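Local coordinates for cell wall surface anchor family protein (PDB 3PF2) that probably builds the shaft of the type 1 pilus of group B Streptococcus as its major pilin, here as a C-terminal fragment of that protein, at residues 198-203 with 270-275. Residues are numbered along the deposited sequence; the frame is centred on the assembly and turned at random.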
# COMPACT_ATOMS: atom_id res chain seq x y z
N GLY A 198 -24.96 5.80 23.31
CA GLY A 198 -24.64 6.64 22.17
C GLY A 198 -24.10 8.00 22.58
O GLY A 198 -24.31 8.44 23.71
N GLY A 199 -23.40 8.66 21.65
CA GLY A 199 -22.99 10.04 21.85
C GLY A 199 -21.65 10.29 22.51
O GLY A 199 -21.28 11.44 22.72
N ALA A 200 -20.92 9.23 22.88
CA ALA A 200 -19.56 9.42 23.37
C ALA A 200 -18.72 9.85 22.19
O ALA A 200 -18.92 9.36 21.08
CB ALA A 200 -19.01 8.13 23.99
N GLU A 201 -17.81 10.80 22.41
CA GLU A 201 -16.90 11.24 21.36
C GLU A 201 -15.44 11.04 21.75
O GLU A 201 -15.07 11.18 22.93
CB GLU A 201 -17.19 12.71 20.98
CG GLU A 201 -18.62 12.91 20.47
CD GLU A 201 -18.95 14.32 20.03
OE1 GLU A 201 -18.08 15.22 20.14
OE2 GLU A 201 -20.09 14.52 19.57
N PHE A 202 -14.63 10.68 20.75
CA PHE A 202 -13.21 10.36 20.96
C PHE A 202 -12.31 10.96 19.90
O PHE A 202 -12.58 10.83 18.70
CB PHE A 202 -12.99 8.82 20.97
CG PHE A 202 -13.93 8.07 21.86
CD1 PHE A 202 -13.54 7.68 23.15
CD2 PHE A 202 -15.20 7.72 21.41
CE1 PHE A 202 -14.41 6.98 23.98
CE2 PHE A 202 -16.09 7.03 22.24
CZ PHE A 202 -15.68 6.65 23.51
N ASP A 203 -11.21 11.59 20.34
CA ASP A 203 -10.10 11.89 19.44
C ASP A 203 -9.28 10.62 19.17
O ASP A 203 -8.91 9.91 20.10
CB ASP A 203 -9.14 12.91 20.05
CG ASP A 203 -9.76 14.29 20.21
OD1 ASP A 203 -10.80 14.59 19.59
OD2 ASP A 203 -9.16 15.08 20.97
N LEU A 270 -7.58 6.28 22.04
CA LEU A 270 -8.75 7.16 21.95
C LEU A 270 -8.75 8.05 23.19
O LEU A 270 -8.52 7.57 24.29
CB LEU A 270 -10.05 6.36 21.92
CG LEU A 270 -10.27 5.43 20.73
CD1 LEU A 270 -11.55 4.64 20.95
CD2 LEU A 270 -10.34 6.20 19.44
N LYS A 271 -8.94 9.35 22.99
CA LYS A 271 -9.16 10.26 24.12
C LYS A 271 -10.63 10.64 24.13
O LYS A 271 -11.11 11.29 23.21
CB LYS A 271 -8.29 11.50 23.97
CG LYS A 271 -8.46 12.51 25.09
CD LYS A 271 -7.80 13.83 24.73
CE LYS A 271 -8.08 14.88 25.79
NZ LYS A 271 -7.39 16.16 25.44
N GLU A 272 -11.34 10.24 25.18
CA GLU A 272 -12.75 10.55 25.28
C GLU A 272 -12.90 12.02 25.65
O GLU A 272 -12.38 12.47 26.68
CB GLU A 272 -13.43 9.65 26.31
CG GLU A 272 -14.96 9.78 26.29
CD GLU A 272 -15.66 8.73 27.11
OE1 GLU A 272 -15.00 7.73 27.48
OE2 GLU A 272 -16.87 8.88 27.39
N THR A 273 -13.59 12.76 24.78
CA THR A 273 -13.76 14.20 24.93
C THR A 273 -15.20 14.57 25.27
O THR A 273 -15.48 15.68 25.73
CB THR A 273 -13.36 14.94 23.64
OG1 THR A 273 -14.17 14.49 22.55
CG2 THR A 273 -11.87 14.70 23.31
N LYS A 274 -16.13 13.64 25.04
CA LYS A 274 -17.53 13.82 25.41
C LYS A 274 -18.06 12.48 25.87
O LYS A 274 -17.85 11.48 25.19
CB LYS A 274 -18.36 14.34 24.23
CG LYS A 274 -19.84 14.61 24.57
CD LYS A 274 -20.60 15.25 23.42
CE LYS A 274 -20.12 16.68 23.13
NZ LYS A 274 -21.12 17.44 22.31
N ALA A 275 -18.74 12.46 27.01
CA ALA A 275 -19.35 11.24 27.54
C ALA A 275 -20.83 11.20 27.13
O ALA A 275 -21.41 12.24 26.82
CB ALA A 275 -19.21 11.18 29.06
O HOH W 1 -23.10 12.89 24.28
O HOH W 2 -16.20 16.18 22.09
O HOH W 3 -13.45 14.09 19.90
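Phe202 lays its ring alongside the extended side chain of Glu272: Phe202 CE1 lies 3.7 Å from Glu272 CG, with the ring turned 51° from the carboxylate. With CG anti to the backbone N (chi1 -170°), Glu272 runs its methylenes past the ring and brings OE1 close to Phe202 CE1 as well, while the ring's other neighbours include Phe248 and Ile286; a large aromatic suits this buried face of the Prealbumin-like domain. Leu270 adds its CB at 3.9 Å from Phe202 CD1.

Strands 201-206 and 266-274 are antiparallel neighbours, and a classic beta bulge interrupts their ladder where Thr273 and Lys274 both face Glu201. Glu201 O takes a short, fairly straight bond from Thr273 N (2.8 Å, 163°) and a weak one from Lys274 N, while Glu201 N donates to Lys274 O. Beyond the bulge, Asp203 N donates to Lys271 O, and Lys271 N donates back to Asp203 O, each over 2.9 Å.

The opposite face is polar. Glu201 and Lys274 run next to each other in the same direction, Glu201 CB 3.8 Å from Lys274 CB, so their aliphatic parts pack although Glu201 OE2 and Lys274 NZ stay 4.1 Å apart, beyond a salt bridge. The extra residue Thr273 fits between carboxylates: its methyl CG2 lies 3.6 Å from Asp203 OD2, while OG1 reaches one water bound to Glu201 OE1 and another bound to Asp203 OD1. Where the pair opens into loops, a third water donates to the carbonyls of Gly199 and Ala275. Gly199 has a positive phi, which glycine adopts readily. Backbone bonds thus hold the strands together, ring-to-methylene contacts pack the Phe202 side, and waters tie Thr273 to the two carboxylates on the other.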